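Local coordinates for protein minor fimbrium subunit Mfa5 (Porphyromonas gingivalis ATCC 33277, PDB 6TO1) that serves as an accessory subunit of the minor fimbriae, adhesive surface filaments that mediate biofilm formation and attachment to host cells and other oral bacteria, at residues Ser152-Met160 with Leu393-Ala401. Numbering follows the deposited sequence.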
ATOM      1  N   SER A 152     -19.539   1.906 -27.937  1.00 23.16           N
ATOM      2  CA  SER A 152     -18.904   2.496 -26.768  1.00 22.03           C
ATOM      3  C   SER A 152     -19.058   1.599 -25.550  1.00 18.33           C
ATOM      4  O   SER A 152     -18.157   1.542 -24.711  1.00 24.78           O
ATOM      5  CB  SER A 152     -19.478   3.901 -26.482  1.00 24.53           C
ATOM      6  OG  SER A 152     -20.874   3.880 -26.250  1.00 23.00           O
ATOM      7  N   GLY A 153     -20.187   0.886 -25.435  1.00 21.14           N
ATOM      8  CA  GLY A 153     -20.358   0.002 -24.302  1.00 25.10           C
ATOM      9  C   GLY A 153     -19.330  -1.110 -24.299  1.00 30.53           C
ATOM     10  O   GLY A 153     -18.788  -1.470 -23.257  1.00 21.32           O
ATOM     11  N   GLN A 154     -19.031  -1.659 -25.469  1.00 24.88           N
ATOM     12  CA  GLN A 154     -17.984  -2.672 -25.535  1.00 25.94           C
ATOM     13  C   GLN A 154     -16.635  -2.085 -25.165  1.00 23.21           C
ATOM     14  O   GLN A 154     -15.856  -2.709 -24.436  1.00 25.93           O
ATOM     15  CB  GLN A 154     -17.948  -3.277 -26.925  1.00 22.63           C
ATOM     16  CG  GLN A 154     -19.169  -4.092 -27.218  1.00 24.40           C
ATOM     17  CD  GLN A 154     -19.123  -4.638 -28.613  1.00 33.51           C
ATOM     18  OE1 GLN A 154     -18.632  -5.744 -28.837  1.00 29.57           O
ATOM     19  NE2 GLN A 154     -19.626  -3.866 -29.567  1.00 26.77           N
ATOM     20  N   ARG A 155     -16.343  -0.881 -25.647  1.00 24.60           N
ATOM     21  CA  ARG A 155     -15.089  -0.235 -25.300  1.00 26.07           C
ATOM     22  C   ARG A 155     -14.972  -0.028 -23.798  1.00 24.99           C
ATOM     23  O   ARG A 155     -13.888  -0.217 -23.233  1.00 20.74           O
ATOM     24  CB  ARG A 155     -14.954   1.083 -26.054  1.00 26.98           C
ATOM     25  CG  ARG A 155     -13.602   1.743 -25.804  1.00 40.09           C
ATOM     26  CD  ARG A 155     -13.539   3.173 -26.350  1.00 49.53           C
ATOM     27  NE  ARG A 155     -12.456   3.931 -25.718  1.00 60.33           N
ATOM     28  CZ  ARG A 155     -11.273   4.165 -26.280  1.00 55.60           C
ATOM     29  NH1 ARG A 155     -11.006   3.700 -27.494  1.00 59.12           N
ATOM     30  NH2 ARG A 155     -10.352   4.862 -25.624  1.00 58.64           N
ATOM     31  N   PHE A 156     -16.070   0.370 -23.140  1.00 23.20           N
ATOM     32  CA  PHE A 156     -16.048   0.567 -21.695  1.00 22.04           C
ATOM     33  C   PHE A 156     -15.778  -0.750 -20.966  1.00 18.15           C
ATOM     34  O   PHE A 156     -14.996  -0.800 -20.009  1.00 24.33           O
ATOM     35  CB  PHE A 156     -17.388   1.155 -21.205  1.00 23.47           C
ATOM     36  CG  PHE A 156     -17.740   2.492 -21.796  1.00 22.42           C
ATOM     37  CD1 PHE A 156     -16.760   3.347 -22.273  1.00 25.75           C
ATOM     38  CD2 PHE A 156     -19.060   2.902 -21.854  1.00 24.14           C
ATOM     39  CE1 PHE A 156     -17.099   4.578 -22.805  1.00 26.35           C
ATOM     40  CE2 PHE A 156     -19.404   4.138 -22.387  1.00 24.39           C
ATOM     41  CZ  PHE A 156     -18.428   4.971 -22.874  1.00 24.29           C
ATOM     42  N   VAL A 157     -16.462  -1.824 -21.378  1.00 19.64           N
ATOM     43  CA  VAL A 157     -16.233  -3.126 -20.754  1.00 18.83           C
ATOM     44  C   VAL A 157     -14.757  -3.494 -20.831  1.00 25.60           C
ATOM     45  O   VAL A 157     -14.137  -3.869 -19.832  1.00 22.32           O
ATOM     46  CB  VAL A 157     -17.117  -4.200 -21.409  1.00 24.38           C
ATOM     47  CG1 VAL A 157     -16.647  -5.580 -21.025  1.00 28.67           C
ATOM     48  CG2 VAL A 157     -18.592  -3.975 -21.013  1.00 26.00           C
ATOM     49  N   LYS A 158     -14.177  -3.387 -22.016  1.00 24.31           N
ATOM     50  CA  LYS A 158     -12.786  -3.789 -22.199  1.00 25.84           C
ATOM     51  C   LYS A 158     -11.818  -2.890 -21.452  1.00 30.43           C
ATOM     52  O   LYS A 158     -10.783  -3.363 -20.983  1.00 27.70           O
ATOM     53  CB  LYS A 158     -12.461  -3.789 -23.686  1.00 26.20           C
ATOM     54  CG  LYS A 158     -13.257  -4.819 -24.462  1.00 34.27           C
ATOM     55  CD  LYS A 158     -12.999  -4.680 -25.953  1.00 39.93           C
ATOM     56  CE  LYS A 158     -13.852  -5.628 -26.771  1.00 58.09           C
ATOM     57  NZ  LYS A 158     -13.794  -5.280 -28.224  1.00 75.31           N
ATOM     58  N   LYS A 159     -12.131  -1.600 -21.334  1.00 26.54           N
ATOM     59  CA  LYS A 159     -11.294  -0.685 -20.575  1.00 23.86           C
ATOM     60  C   LYS A 159     -11.331  -0.983 -19.084  1.00 27.69           C
ATOM     61  O   LYS A 159     -10.302  -0.901 -18.399  1.00 25.67           O
ATOM     62  CB  LYS A 159     -11.751   0.748 -20.871  1.00 33.08           C
ATOM     63  CG  LYS A 159     -10.792   1.811 -20.452  1.00 52.79           C
ATOM     64  CD  LYS A 159     -11.379   3.176 -20.754  1.00 53.65           C
ATOM     65  CE  LYS A 159     -11.029   3.644 -22.153  1.00 55.49           C
ATOM     66  NZ  LYS A 159     -11.544   5.034 -22.363  1.00 59.14           N
ATOM     67  N   MET A 160     -12.489  -1.350 -18.551  1.00 21.44           N
ATOM     68  CA  MET A 160     -12.584  -1.626 -17.121  1.00 24.07           C
ATOM     69  C   MET A 160     -12.163  -3.044 -16.775  1.00 24.08           C
ATOM     70  O   MET A 160     -11.815  -3.297 -15.624  1.00 21.79           O
ATOM     71  CB  MET A 160     -14.008  -1.300 -16.664  1.00 22.16           C
ATOM     72  CG  MET A 160     -14.299   0.220 -16.713  1.00 28.87           C
ATOM     73  SD  MET A 160     -16.005   0.510 -15.949  1.00 26.17           S
ATOM     74  CE  MET A 160     -17.011   0.101 -16.838  1.00 24.18           C
ATOM     75  N   LEU A 393     -16.370   9.841 -25.393  1.00 26.61           N
ATOM     76  CA  LEU A 393     -16.446   8.386 -25.286  1.00 25.77           C
ATOM     77  C   LEU A 393     -15.058   7.770 -25.186  1.00 35.11           C
ATOM     78  O   LEU A 393     -14.834   6.842 -24.399  1.00 31.45           O
ATOM     79  CB  LEU A 393     -17.192   7.813 -26.489  1.00 28.26           C
ATOM     80  CG  LEU A 393     -18.657   8.193 -26.653  1.00 23.41           C
ATOM     81  CD1 LEU A 393     -19.238   7.767 -27.981  1.00 26.70           C
ATOM     82  CD2 LEU A 393     -19.482   7.587 -25.493  1.00 26.13           C
ATOM     83  N   ALA A 394     -14.104   8.280 -25.965  1.00 28.47           N
ATOM     84  CA  ALA A 394     -12.776   7.682 -25.971  1.00 35.22           C
ATOM     85  C   ALA A 394     -12.077   7.859 -24.631  1.00 35.16           C
ATOM     86  O   ALA A 394     -11.302   6.989 -24.215  1.00 39.64           O
ATOM     87  CB  ALA A 394     -11.939   8.288 -27.099  1.00 39.30           C
ATOM     88  N   ALA A 395     -12.334   8.964 -23.943  1.00 29.96           N
ATOM     89  CA  ALA A 395     -11.644   9.276 -22.706  1.00 35.06           C
ATOM     90  C   ALA A 395     -12.279   8.657 -21.466  1.00 36.81           C
ATOM     91  O   ALA A 395     -11.656   8.671 -20.403  1.00 36.56           O
ATOM     92  CB  ALA A 395     -11.578  10.797 -22.522  1.00 37.18           C
ATOM     93  N   ALA A 396     -13.473   8.088 -21.567  1.00 30.42           N
ATOM     94  CA  ALA A 396     -14.230   7.778 -20.363  1.00 28.69           C
ATOM     95  C   ALA A 396     -13.784   6.481 -19.689  1.00 28.88           C
ATOM     96  O   ALA A 396     -13.431   5.498 -20.342  1.00 28.69           O
ATOM     97  CB  ALA A 396     -15.722   7.669 -20.701  1.00 24.40           C
ATOM     98  N   PHE A 397     -13.862   6.481 -18.351  1.00 25.11           N
ATOM     99  CA  PHE A 397     -13.697   5.275 -17.511  1.00 27.54           C
ATOM    100  C   PHE A 397     -12.289   4.693 -17.622  1.00 35.59           C
ATOM    101  O   PHE A 397     -12.107   3.473 -17.672  1.00 38.27           O
ATOM    102  CB  PHE A 397     -14.763   4.211 -17.826  1.00 25.80           C
ATOM    103  CG  PHE A 397     -16.163   4.757 -17.731  1.00 21.63           C
ATOM    104  CD1 PHE A 397     -16.635   5.221 -16.518  1.00 29.09           C
ATOM    105  CD2 PHE A 397     -16.955   4.876 -18.845  1.00 23.62           C
ATOM    106  CE1 PHE A 397     -17.875   5.778 -16.420  1.00 25.95           C
ATOM    107  CE2 PHE A 397     -18.214   5.440 -18.750  1.00 25.00           C
ATOM    108  CZ  PHE A 397     -18.660   5.895 -17.545  1.00 22.69           C
ATOM    109  N   ASP A 398     -11.288   5.573 -17.615  1.00 35.50           N
ATOM    110  CA  ASP A 398      -9.911   5.129 -17.825  1.00 50.19           C
ATOM    111  C   ASP A 398      -9.387   4.328 -16.637  1.00 51.25           C
ATOM    112  O   ASP A 398      -8.684   3.325 -16.820  1.00 56.98           O
ATOM    113  CB  ASP A 398      -9.003   6.336 -18.077  1.00 45.76           C
ATOM    114  CG  ASP A 398      -8.863   6.675 -19.548  1.00 63.00           C
ATOM    115  OD1 ASP A 398      -9.279   5.859 -20.402  1.00 57.31           O
ATOM    116  OD2 ASP A 398      -8.333   7.772 -19.850  1.00 66.59           O
ATOM    117  N   ASN A 399      -9.685   4.765 -15.412  1.00 39.53           N
ATOM    118  CA  ASN A 399      -9.204   4.076 -14.208  1.00 51.82           C
ATOM    119  C   ASN A 399     -10.366   3.950 -13.233  1.00 46.31           C
ATOM    120  O   ASN A 399     -10.467   4.700 -12.259  1.00 44.26           O
ATOM    121  CB  ASN A 399      -8.032   4.813 -13.584  1.00 59.82           C
ATOM    122  CG  ASN A 399      -6.808   4.782 -14.455  1.00 67.67           C
ATOM    123  OD1 ASN A 399      -6.540   5.730 -15.192  1.00 78.03           O
ATOM    124  ND2 ASN A 399      -6.060   3.683 -14.395  1.00 62.44           N
ATOM    125  N   ILE A 400     -11.255   2.995 -13.500  1.00 40.95           N
ATOM    126  CA  ILE A 400     -12.389   2.832 -12.607  1.00 36.16           C
ATOM    127  C   ILE A 400     -11.936   2.269 -11.274  1.00 23.61           C
ATOM    128  O   ILE A 400     -12.577   2.502 -10.242  1.00 35.60           O
ATOM    129  CB  ILE A 400     -13.465   1.950 -13.257  1.00 26.67           C
ATOM    130  CG1 ILE A 400     -14.793   2.132 -12.509  1.00 35.26           C
ATOM    131  CG2 ILE A 400     -13.073   0.500 -13.263  1.00 32.40           C
ATOM    132  CD1 ILE A 400     -15.416   3.534 -12.730  1.00 37.75           C
ATOM    133  N   ALA A 401     -10.831   1.531 -11.263  1.00 26.63           N
ATOM    134  CA  ALA A 401     -10.350   0.877 -10.064  1.00 26.89           C
ATOM    135  C   ALA A 401      -9.254   1.729  -9.446  1.00 23.70           C
ATOM    136  O   ALA A 401      -8.275   2.069 -10.114  1.00 30.12           O
ATOM    137  CB  ALA A 401      -9.806  -0.520 -10.367  1.00 30.66           C
TER
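Leu-393 opens the contact by resting its CD2 methyl on the Ser-152 CB and, at 3.8 Å, on CZ of the Phe-156 ring, while its carbonyl O faces the rim of that ring at CE1. One residue on, the Ala-394 carbonyl draws two cations: Lys-159 NZ, 2.7 Å from Ala-394 O and above the carbonyl plane, and Arg-155 NH2, whose bond is weak and bent to 128°. Ala-396 O takes a second bond from Lys-159 NZ, 2.8 Å long; the lysine, bent at chi3 (-89°), illustrates how one ammonium can gather several carbonyls. The setting is the von Willebrand factor A domain, a Rossmann-like fold in which helix 143-160 packs on the central sheet and the chain following helix 390-395 packs along it. Phe-397 turns its edge to the face of Phe-156 in a T-shaped pair, centroids 5.0 Å apart and planes at 76°; His-359 also meets it edge-to-face. Asp-398 then swings its carboxylate back, and OD1 receives Lys-159 NZ on its syn side, but well out of the carboxylate plane, in a 3.1 Å salt bridge. Finally, Ile-400 sets CG2 against Met-160 CG at 3.7 Å, beside strand 227-234.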